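Local coordinates for putative alpha-L-fucosidase (PDB 3GZA), which probably hydrolyses alpha-L-fucosidic linkages as a glycoside hydrolase of family 29, at residues P273-N278 with D288-I293; N42-P47 with I131-L136; K16-E21 with W265-A270. All coordinates share one frame; numbering follows the deposited sequence.

Contact 1 (P273-N278 with D288-I293)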
loop_
_atom_site.group_PDB
_atom_site.type_symbol
_atom_site.label_atom_id
_atom_site.label_comp_id
_atom_site.label_asym_id
_atom_site.label_seq_id
_atom_site.Cartn_x
_atom_site.Cartn_y
_atom_site.Cartn_z
ATOM N N PRO A 273 -30.145 -3.722 -0.527
ATOM C CA PRO A 273 -29.532 -4.919 0.044
ATOM C C PRO A 273 -30.626 -5.979 0.216
ATOM O O PRO A 273 -31.791 -5.631 0.423
ATOM C CB PRO A 273 -29.099 -4.478 1.440
ATOM C CG PRO A 273 -29.603 -3.199 1.673
ATOM C CD PRO A 273 -30.156 -2.588 0.422
ATOM N N LEU A 274 -30.260 -7.257 0.091
ATOM C CA LEU A 274 -31.185 -8.325 0.470
ATOM C C LEU A 274 -31.437 -8.299 1.986
ATOM O O LEU A 274 -32.552 -8.548 2.440
ATOM C CB LEU A 274 -30.612 -9.669 0.047
ATOM C CG LEU A 274 -31.403 -10.894 0.461
ATOM C CD1 LEU A 274 -32.864 -10.880 -0.110
ATOM C CD2 LEU A 274 -30.647 -12.201 0.061
ATOM N N ARG A 275 -30.393 -7.983 2.752
ATOM C CA ARG A 275 -30.443 -7.943 4.189
ATOM C C ARG A 275 -30.910 -6.567 4.663
ATOM O O ARG A 275 -30.147 -5.746 5.237
ATOM C CB ARG A 275 -29.101 -8.302 4.761
ATOM C CG ARG A 275 -28.788 -9.783 4.564
ATOM C CD ARG A 275 -27.393 -10.186 5.025
ATOM N NE ARG A 275 -27.311 -11.652 5.086
ATOM C CZ ARG A 275 -26.613 -12.357 5.977
ATOM N NH1 ARG A 275 -25.822 -11.767 6.864
ATOM N NH2 ARG A 275 -26.701 -13.685 5.979
ATOM N N GLY A 276 -32.200 -6.329 4.426
ATOM C CA GLY A 276 -32.816 -5.039 4.731
ATOM C C GLY A 276 -34.015 -5.083 5.652
ATOM O O GLY A 276 -34.705 -4.086 5.795
ATOM N N ALA A 277 -34.292 -6.213 6.300
ATOM C CA ALA A 277 -35.398 -6.351 7.197
ATOM C C ALA A 277 -35.023 -6.043 8.650
ATOM O O ALA A 277 -33.859 -5.926 8.984
ATOM C CB ALA A 277 -35.977 -7.825 7.117
ATOM N N ASN A 278 -36.058 -5.857 9.449
ATOM C CA ASN A 278 -35.984 -5.715 10.887
ATOM C C ASN A 278 -35.130 -4.540 11.320
ATOM O O ASN A 278 -34.518 -4.566 12.378
ATOM C CB ASN A 278 -35.439 -7.023 11.481
ATOM C CG ASN A 278 -36.303 -8.236 11.090
ATOM O OD1 ASN A 278 -37.521 -8.154 11.084
ATOM N ND2 ASN A 278 -35.659 -9.363 10.767
ATOM N N ASP A 288 -24.663 -12.165 12.849
ATOM C CA ASP A 288 -26.032 -12.183 13.361
ATOM C C ASP A 288 -27.083 -11.455 12.504
ATOM O O ASP A 288 -28.114 -11.018 13.030
ATOM C CB ASP A 288 -26.060 -11.638 14.781
ATOM C CG ASP A 288 -25.060 -12.369 15.710
ATOM O OD1 ASP A 288 -25.141 -13.611 15.823
ATOM O OD2 ASP A 288 -24.178 -11.694 16.279
ATOM N N ASP A 289 -26.893 -11.454 11.203
ATOM C CA ASP A 289 -27.858 -10.870 10.287
ATOM C C ASP A 289 -28.616 -11.954 9.487
ATOM O O ASP A 289 -29.356 -11.609 8.569
ATOM C CB ASP A 289 -27.196 -9.891 9.298
ATOM C CG ASP A 289 -27.115 -8.473 9.830
ATOM O OD1 ASP A 289 -27.950 -8.093 10.686
ATOM O OD2 ASP A 289 -26.185 -7.749 9.377
ATOM N N GLU A 290 -28.495 -13.230 9.865
ATOM C CA GLU A 290 -29.147 -14.294 9.112
ATOM C C GLU A 290 -30.639 -14.097 8.950
ATOM O O GLU A 290 -31.223 -14.469 7.917
ATOM C CB GLU A 290 -28.878 -15.666 9.747
ATOM C CG GLU A 290 -27.442 -16.119 9.613
ATOM C CD GLU A 290 -26.443 -15.405 10.513
ATOM O OE1 GLU A 290 -26.911 -14.810 11.551
ATOM O OE2 GLU A 290 -25.211 -15.483 10.169
ATOM N N ASN A 291 -31.268 -13.558 9.967
ATOM C CA ASN A 291 -32.698 -13.437 9.952
ATOM C C ASN A 291 -33.188 -12.073 9.457
ATOM O O ASN A 291 -34.374 -11.831 9.558
ATOM C CB ASN A 291 -33.245 -13.815 11.308
ATOM C CG ASN A 291 -33.132 -15.358 11.552
ATOM O OD1 ASN A 291 -33.424 -16.159 10.650
ATOM N ND2 ASN A 291 -32.667 -15.750 12.719
ATOM N N ASN A 292 -32.274 -11.253 8.914
ATOM C CA ASN A 292 -32.594 -9.913 8.472
ATOM C C ASN A 292 -32.701 -9.814 6.974
ATOM O O ASN A 292 -32.790 -8.753 6.427
ATOM C CB ASN A 292 -31.611 -8.935 9.074
ATOM C CG ASN A 292 -31.711 -8.941 10.594
ATOM O OD1 ASN A 292 -32.787 -9.120 11.154
ATOM N ND2 ASN A 292 -30.590 -8.736 11.277
ATOM N N ILE A 293 -32.733 -10.976 6.325
ATOM C CA ILE A 293 -33.044 -11.024 4.897
ATOM C C ILE A 293 -34.517 -10.650 4.678
ATOM O O ILE A 293 -35.364 -10.953 5.498
ATOM C CB ILE A 293 -32.787 -12.426 4.264
ATOM C CG1 ILE A 293 -33.512 -13.519 5.003
ATOM C CG2 ILE A 293 -31.268 -12.690 4.222
ATOM C CD1 ILE A 293 -33.356 -14.945 4.381
HETATM O O HOH W 1 -25.058 -8.738 7.044
HETATM O O HOH W 2 -25.001 -12.828 9.448
HETATM O O HOH W 3 -24.871 -15.624 7.496
#

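Contact 2 (N42-P47 with I131-L136)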
loop_
_atom_site.group_PDB
_atom_site.type_symbol
_atom_site.label_atom_id
_atom_site.label_comp_id
_atom_site.label_asym_id
_atom_site.label_seq_id
_atom_site.Cartn_x
_atom_site.Cartn_y
_atom_site.Cartn_z
ATOM N N ASN A 42 -16.622 4.944 10.268
ATOM C CA ASN A 42 -15.384 4.462 10.876
ATOM C C ASN A 42 -14.495 3.787 9.851
ATOM O O ASN A 42 -13.288 4.033 9.782
ATOM C CB ASN A 42 -15.745 3.525 12.016
ATOM C CG ASN A 42 -14.532 2.982 12.762
ATOM O OD1 ASN A 42 -13.778 2.124 12.271
ATOM N ND2 ASN A 42 -14.374 3.455 13.990
ATOM N N ASN A 43 -15.077 2.912 9.055
ATOM C CA ASN A 43 -14.296 2.164 8.067
ATOM C C ASN A 43 -13.581 3.058 7.080
ATOM O O ASN A 43 -12.466 2.723 6.634
ATOM C CB ASN A 43 -15.193 1.203 7.278
ATOM C CG ASN A 43 -14.425 0.292 6.379
ATOM O OD1 ASN A 43 -13.541 -0.483 6.834
ATOM N ND2 ASN A 43 -14.748 0.321 5.101
ATOM N N ARG A 44 -14.219 4.148 6.648
ATOM C CA ARG A 44 -13.618 5.034 5.640
ATOM C C ARG A 44 -12.381 5.738 6.174
ATOM O O ARG A 44 -11.520 6.098 5.382
ATOM C CB ARG A 44 -14.643 6.080 5.189
ATOM C CG ARG A 44 -15.771 5.533 4.345
ATOM C CD ARG A 44 -16.926 6.551 4.224
ATOM N NE ARG A 44 -17.888 6.112 3.246
ATOM C CZ ARG A 44 -18.956 6.842 2.895
ATOM N NH1 ARG A 44 -19.209 7.951 3.515
ATOM N NH2 ARG A 44 -19.764 6.431 1.934
ATOM N N ILE A 45 -12.259 5.891 7.489
ATOM C CA ILE A 45 -11.167 6.715 8.046
ATOM C C ILE A 45 -10.267 6.007 9.062
ATOM O O ILE A 45 -9.432 6.643 9.696
ATOM C CB ILE A 45 -11.662 8.087 8.561
ATOM C CG1 ILE A 45 -12.524 7.919 9.813
ATOM C CG2 ILE A 45 -12.396 8.873 7.455
ATOM C CD1 ILE A 45 -12.770 9.273 10.538
ATOM N N ASN A 46 -10.372 4.687 9.154
ATOM C CA ASN A 46 -9.552 3.867 10.069
ATOM C C ASN A 46 -8.957 2.722 9.256
ATOM O O ASN A 46 -9.635 1.734 8.992
ATOM C CB ASN A 46 -10.396 3.329 11.221
ATOM C CG ASN A 46 -10.717 4.355 12.240
ATOM O OD1 ASN A 46 -9.967 4.546 13.211
ATOM N ND2 ASN A 46 -11.903 4.999 12.086
ATOM N N PRO A 47 -7.704 2.872 8.792
ATOM C CA PRO A 47 -7.137 1.819 7.997
ATOM C C PRO A 47 -7.184 0.459 8.750
ATOM O O PRO A 47 -7.100 0.394 9.985
ATOM C CB PRO A 47 -5.689 2.286 7.779
ATOM C CG PRO A 47 -5.725 3.746 7.949
ATOM C CD PRO A 47 -6.761 3.983 9.015
ATOM N N ILE A 131 -13.231 4.407 -5.623
ATOM C CA ILE A 131 -12.101 5.345 -5.643
ATOM C C ILE A 131 -12.352 6.584 -4.779
ATOM O O ILE A 131 -11.470 7.417 -4.598
ATOM C CB ILE A 131 -11.769 5.834 -7.094
ATOM C CG1 ILE A 131 -12.881 6.685 -7.715
ATOM C CG2 ILE A 131 -11.466 4.661 -7.996
ATOM C CD1 ILE A 131 -12.446 7.292 -8.984
ATOM N N ARG A 132 -13.569 6.709 -4.228
ATOM C CA ARG A 132 -13.956 7.881 -3.472
ATOM C C ARG A 132 -13.376 7.911 -2.055
ATOM O O ARG A 132 -13.067 8.996 -1.525
ATOM C CB ARG A 132 -15.498 7.918 -3.419
ATOM C CG ARG A 132 -16.075 9.112 -2.735
ATOM C CD ARG A 132 -17.580 9.216 -2.906
ATOM N NE ARG A 132 -18.062 10.510 -2.400
ATOM C CZ ARG A 132 -19.310 10.740 -1.977
ATOM N NH1 ARG A 132 -20.219 9.785 -2.018
ATOM N NH2 ARG A 132 -19.671 11.930 -1.542
ATOM N N TRP A 133 -13.289 6.743 -1.454
ATOM C CA TRP A 133 -12.742 6.567 -0.116
ATOM C C TRP A 133 -11.633 5.513 -0.182
ATOM O O TRP A 133 -11.787 4.444 -0.781
ATOM C CB TRP A 133 -13.823 6.069 0.864
ATOM C CG TRP A 133 -15.157 6.703 0.652
ATOM C CD1 TRP A 133 -16.183 6.183 -0.084
ATOM C CD2 TRP A 133 -15.602 7.991 1.121
ATOM N NE1 TRP A 133 -17.232 7.079 -0.118
ATOM C CE2 TRP A 133 -16.910 8.185 0.622
ATOM C CE3 TRP A 133 -15.048 8.980 1.939
ATOM C CZ2 TRP A 133 -17.646 9.327 0.910
ATOM C CZ3 TRP A 133 -15.780 10.124 2.220
ATOM C CH2 TRP A 133 -17.077 10.290 1.674
ATOM N N ASN A 134 -10.473 5.816 0.412
ATOM C CA ASN A 134 -9.379 4.851 0.522
ATOM C C ASN A 134 -8.703 5.139 1.834
ATOM O O ASN A 134 -7.996 6.150 1.988
ATOM C CB ASN A 134 -8.425 4.999 -0.654
ATOM C CG ASN A 134 -7.325 3.971 -0.640
ATOM O OD1 ASN A 134 -6.809 3.597 0.457
ATOM N ND2 ASN A 134 -6.951 3.462 -1.860
ATOM N N SER A 135 -9.042 4.330 2.833
ATOM C CA SER A 135 -8.539 4.583 4.170
ATOM C C SER A 135 -7.025 4.442 4.255
ATOM O O SER A 135 -6.369 5.226 4.914
ATOM C CB SER A 135 -9.206 3.689 5.194
ATOM O OG SER A 135 -8.940 2.331 4.956
ATOM N N LEU A 136 -6.480 3.472 3.550
ATOM C CA LEU A 136 -5.019 3.267 3.624
ATOM C C LEU A 136 -4.276 4.477 3.103
ATOM O O LEU A 136 -3.291 4.912 3.718
ATOM C CB LEU A 136 -4.588 2.045 2.783
ATOM C CG LEU A 136 -3.094 1.764 2.872
ATOM C CD1 LEU A 136 -2.652 1.265 4.283
ATOM C CD2 LEU A 136 -2.765 0.798 1.700
HETATM O O HOH W 4 -10.507 0.771 6.529
#

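Contact 3 (K16-E21 with W265-A270)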
loop_
_atom_site.group_PDB
_atom_site.type_symbol
_atom_site.label_atom_id
_atom_site.label_comp_id
_atom_site.label_asym_id
_atom_site.label_seq_id
_atom_site.Cartn_x
_atom_site.Cartn_y
_atom_site.Cartn_z
ATOM N N LYS A 16 -29.052 -4.057 -23.221
ATOM C CA LYS A 16 -28.848 -5.136 -22.231
ATOM C C LYS A 16 -29.154 -4.690 -20.821
ATOM O O LYS A 16 -29.349 -5.511 -19.968
ATOM C CB LYS A 16 -27.435 -5.731 -22.309
ATOM C CG LYS A 16 -26.302 -4.743 -22.124
ATOM C CD LYS A 16 -24.942 -5.417 -22.052
ATOM C CE LYS A 16 -23.850 -4.396 -21.875
ATOM N NZ LYS A 16 -23.731 -3.558 -23.091
ATOM N N TRP A 17 -29.156 -3.371 -20.576
ATOM C CA TRP A 17 -29.534 -2.815 -19.278
ATOM C C TRP A 17 -31.025 -3.083 -19.063
ATOM O O TRP A 17 -31.448 -3.672 -18.040
ATOM C CB TRP A 17 -29.238 -1.295 -19.229
ATOM C CG TRP A 17 -29.838 -0.697 -18.042
ATOM C CD1 TRP A 17 -30.959 0.088 -18.002
ATOM C CD2 TRP A 17 -29.433 -0.884 -16.677
ATOM N NE1 TRP A 17 -31.276 0.377 -16.699
ATOM C CE2 TRP A 17 -30.347 -0.176 -15.873
ATOM C CE3 TRP A 17 -28.379 -1.574 -16.055
ATOM C CZ2 TRP A 17 -30.241 -0.152 -14.503
ATOM C CZ3 TRP A 17 -28.311 -1.578 -14.698
ATOM C CH2 TRP A 17 -29.224 -0.857 -13.941
ATOM N N HIS A 18 -31.835 -2.630 -20.000
ATOM C CA HIS A 18 -33.287 -2.824 -19.891
ATOM C C HIS A 18 -33.656 -4.297 -19.893
ATOM O O HIS A 18 -34.504 -4.722 -19.122
ATOM C CB HIS A 18 -34.006 -2.174 -21.054
ATOM C CG HIS A 18 -33.879 -0.686 -21.098
ATOM N ND1 HIS A 18 -34.620 0.143 -20.290
ATOM C CD2 HIS A 18 -33.062 0.113 -21.823
ATOM C CE1 HIS A 18 -34.287 1.400 -20.541
ATOM N NE2 HIS A 18 -33.351 1.410 -21.477
ATOM N N GLU A 19 -33.076 -5.057 -20.816
ATOM C CA GLU A 19 -33.438 -6.481 -20.964
ATOM C C GLU A 19 -33.083 -7.365 -19.784
ATOM O O GLU A 19 -33.743 -8.370 -19.562
ATOM C CB GLU A 19 -32.790 -7.053 -22.209
ATOM C CG GLU A 19 -33.265 -6.389 -23.462
ATOM C CD GLU A 19 -32.312 -6.614 -24.678
ATOM O OE1 GLU A 19 -31.053 -6.781 -24.510
ATOM O OE2 GLU A 19 -32.826 -6.535 -25.805
ATOM N N ALA A 20 -32.019 -7.032 -19.068
ATOM C CA ALA A 20 -31.627 -7.854 -17.922
ATOM C C ALA A 20 -32.684 -7.887 -16.864
ATOM O O ALA A 20 -32.913 -8.949 -16.275
ATOM C CB ALA A 20 -30.295 -7.356 -17.329
ATOM N N GLU A 21 -33.292 -6.725 -16.573
ATOM C CA GLU A 21 -34.314 -6.554 -15.518
ATOM C C GLU A 21 -33.827 -6.680 -14.101
ATOM O O GLU A 21 -34.260 -5.942 -13.242
ATOM C CB GLU A 21 -35.551 -7.425 -15.755
ATOM C CG GLU A 21 -36.256 -7.145 -17.091
ATOM C CD GLU A 21 -37.449 -8.000 -17.398
ATOM O OE1 GLU A 21 -37.817 -8.852 -16.602
ATOM O OE2 GLU A 21 -37.980 -7.881 -18.513
ATOM N N TRP A 265 -30.754 9.514 -22.808
ATOM C CA TRP A 265 -31.223 8.218 -22.350
ATOM C C TRP A 265 -30.393 7.780 -21.146
ATOM O O TRP A 265 -29.229 7.368 -21.281
ATOM C CB TRP A 265 -31.121 7.193 -23.481
ATOM C CG TRP A 265 -32.003 5.980 -23.212
ATOM C CD1 TRP A 265 -31.659 4.841 -22.609
ATOM C CD2 TRP A 265 -33.407 5.874 -23.501
ATOM N NE1 TRP A 265 -32.749 3.997 -22.504
ATOM C CE2 TRP A 265 -33.826 4.613 -23.072
ATOM C CE3 TRP A 265 -34.333 6.703 -24.130
ATOM C CZ2 TRP A 265 -35.141 4.175 -23.233
ATOM C CZ3 TRP A 265 -35.632 6.261 -24.285
ATOM C CH2 TRP A 265 -36.017 5.020 -23.830
ATOM N N VAL A 266 -30.949 7.983 -19.944
ATOM C CA VAL A 266 -30.265 7.686 -18.670
ATOM C C VAL A 266 -31.245 6.880 -17.792
ATOM O O VAL A 266 -31.865 7.443 -16.871
ATOM C CB VAL A 266 -29.765 8.946 -17.932
ATOM C CG1 VAL A 266 -28.827 8.576 -16.826
ATOM C CG2 VAL A 266 -29.016 9.901 -18.892
ATOM N N PRO A 267 -31.438 5.595 -18.131
ATOM C CA PRO A 267 -32.518 4.847 -17.515
ATOM C C PRO A 267 -32.356 4.527 -16.054
ATOM O O PRO A 267 -31.262 4.559 -15.492
ATOM C CB PRO A 267 -32.624 3.590 -18.383
ATOM C CG PRO A 267 -31.258 3.477 -19.009
ATOM C CD PRO A 267 -30.734 4.799 -19.153
ATOM N N ALA A 268 -33.503 4.233 -15.445
ATOM C CA ALA A 268 -33.573 4.004 -14.013
ATOM C C ALA A 268 -33.026 2.689 -13.473
ATOM O O ALA A 268 -33.272 1.603 -13.977
ATOM C CB ALA A 268 -35.029 4.177 -13.533
HETATM N N MSE A 269 -32.284 2.823 -12.406
HETATM C CA MSE A 269 -31.759 1.710 -11.638
HETATM C C MSE A 269 -32.392 1.757 -10.246
HETATM O O MSE A 269 -32.526 2.810 -9.652
HETATM C CB MSE A 269 -30.255 1.838 -11.480
HETATM C CG MSE A 269 -29.645 0.756 -10.776
HETATM SE SE MSE A 269 -29.271 1.108 -8.878
HETATM C CE MSE A 269 -27.624 2.049 -9.142
ATOM N N ALA A 270 -32.857 0.604 -9.761
ATOM C CA ALA A 270 -33.340 0.443 -8.382
ATOM C C ALA A 270 -32.368 -0.484 -7.696
ATOM O O ALA A 270 -31.763 -1.355 -8.341
ATOM C CB ALA A 270 -34.753 -0.163 -8.354
HETATM O O HOH W 5 -34.138 0.946 -16.614
#

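Contact 1 (P273-N278 with D288-I293)
Arg275, the centre of an inverse gamma turn soon after strand 264-273, lays its guanidinium over the backbone where Asp289 passes into Glu290, in the loop leading to helix 296-304. Asp289 O sits above the middle of the Arg275 guanidinium, 3.8 Å from its plane, in face packing. The side chain is extended from CG to NE, which carries the cation far enough to do this. Its salt bridge is with Asp329 of helix 327-344, whereas the carboxylates of Asp289 and Glu290 are reached through water. One water accepts from Arg275 NH1 and donates to Asp289 OD2, and another joins Arg275 NH2 to Glu290 OE2 in the same way. Asp289 OD2 has its own salt-bridge partner in Arg280.

Direct hydrogen bonds converge on Asn292. Ala277 N donates to Asn292 O at 3.0 Å, and the same oxygen receives a CA-H contact from Arg275 CA at 3.3 Å. Asn278 ND2 reaches Asn292 OD1 at 2.9 Å, in the carbonyl plane and on a lone pair, with the two amides turned 73° against each other. Asn292 ND2 in turn donates to Asp289 OD1 over 2.8 Å, meeting the carboxylate on its anti side. Engaged at both ends, the Asn292 amide has its flip settled.

Apolar packing is confined to one end: Ile293 CG2 touches Arg275 CG at 3.8 Å, and Leu274 runs beside Ile293, both leaning on helix 327-344. The chemistry implies a loop without helix or strand that is shaped by side-chain amides, backbone carbonyls and bridging waters, with its arginine tied to the neighbouring helix.

Contact 2 (N42-P47 with I131-L136)
Arg44, near the end of helix 40-45, spreads its guanidinium flat on the indole of Trp133, with the two centres 3.7 Å apart and the planes 14° from parallel. CZ of Arg44 lies over the face of the five-membered ring of Trp133, a cation-pi contact, while Arg44 CD makes a CH-pi contact 3.9 Å from the centroid of the six-membered ring. The chain runs extended from CG to NE, and CG stands anti to the carbonyl carbon (chi1 -71°), an arrangement that lays the aliphatic stem and the cation along one face of the indole. The Trp133 indole is sandwiched, because Arg132 CG lies 3.5 Å above its opposite face. Stacking leaves the guanidinium rim available for other partners, and Arg44 NE uses it for a salt bridge to Glu83, whose other oxygen accepts from Asn43 ND2. Asn43 also touches His31, one of the sodium ligands.

Ser135 makes the second half of the contact. Ser135 CB presses against Arg44 O at 3.3 Å, and Ser135 OG, placed between the backbone N and the carbonyl carbon (chi1 63°), is 2.7 Å from a water. The same water lies 2.8 Å from both Asn43 O and Asn46 O, and so links the surroundings of the hydroxyl to the backbone where the helix runs out. Beside it, Pro47 CG rests 3.4 Å from Ser135 O. Pro47 and Leu136 both continue onto Trp157 of the second subunit, which brings this edge of the contact into the dimer interface.

No direct hydrogen bond crosses between the segments. The chemistry implies that a pi-stacked cation and one bridging water join helix 40-45 to the loop after strand 124-129, at the strand end where TIM barrels usually carry their active sites.

Contact 3 (K16-E21 with W265-A270)
His18 and Trp265 meet at their edges, neither ring lying over the other's face, with their planes 63° apart and the indole N-H directed at the imidazole nitrogen. Trp265 NE1 donates to His18 NE2 over 2.8 Å in a fairly straight bond, 161° at the hydrogen, and each partner lies close to the other's ring plane. Used as an acceptor here, NE2 leaves the imidazole proton probably on ND1. A phenylalanine in place of Trp265 would keep a flat ring but lose the indole N-H, and would probably leave His18 NE2 without its donor and the imidazole freer to turn.

Pro267 reaches both helix side chains. Pro267 CB packs 3.5 Å from His18 CE1, and Pro267 CG comes equally near to Trp17 CD1, so neighbouring carbons of one pyrrolidine ring serve two aromatic partners.

Trp17 presents its edge to the strand. With CG anti to the backbone N (chi1 169°), the indole extends from the helix toward 265-270, where Trp17 CZ2 comes within 3.5 Å of Ala268 O and Trp17 CH2 within 3.6 Å of CG of Met269, a selenomethionine. The indole N-H is satisfied by a water that accepts from Trp17 NE1 and donates a hydrogen bond to Ala268 O. Outside the pair, Phe217 stacks on the indole and Phe75 touches it at the start of strand 75-79.

Helix 15-20 leads into strand 22-26, and this contact lies at the beginning of strand 264-273; the arrangement is consistent with a helix packed across the N-terminal end of the barrel. The chemistry implies a buried, largely apolar aromatic seam in which His18 NE2 and Trp17 NE1 are matched by one direct bond and one water.

Burial and chemistry change together across the three contacts. Contact 3 is fully buried, its centre about 8 Å from that of the chain, and joins a helix to a barrel strand through rings, a proline, a single indole-imidazole bond and one water. Contacts 1 and 2 lie farther out, about 19 and 24 Å from that centre; they too use water, but differ in relying on arginines. Contact 1 is partly exposed and stays within one loop; contact 2 is buried but brings together parts far apart in sequence beside the second subunit. Strand 264-273 links contacts 3 and 1, since contact 1 begins as that strand ends, yet their centres are 26 Å apart.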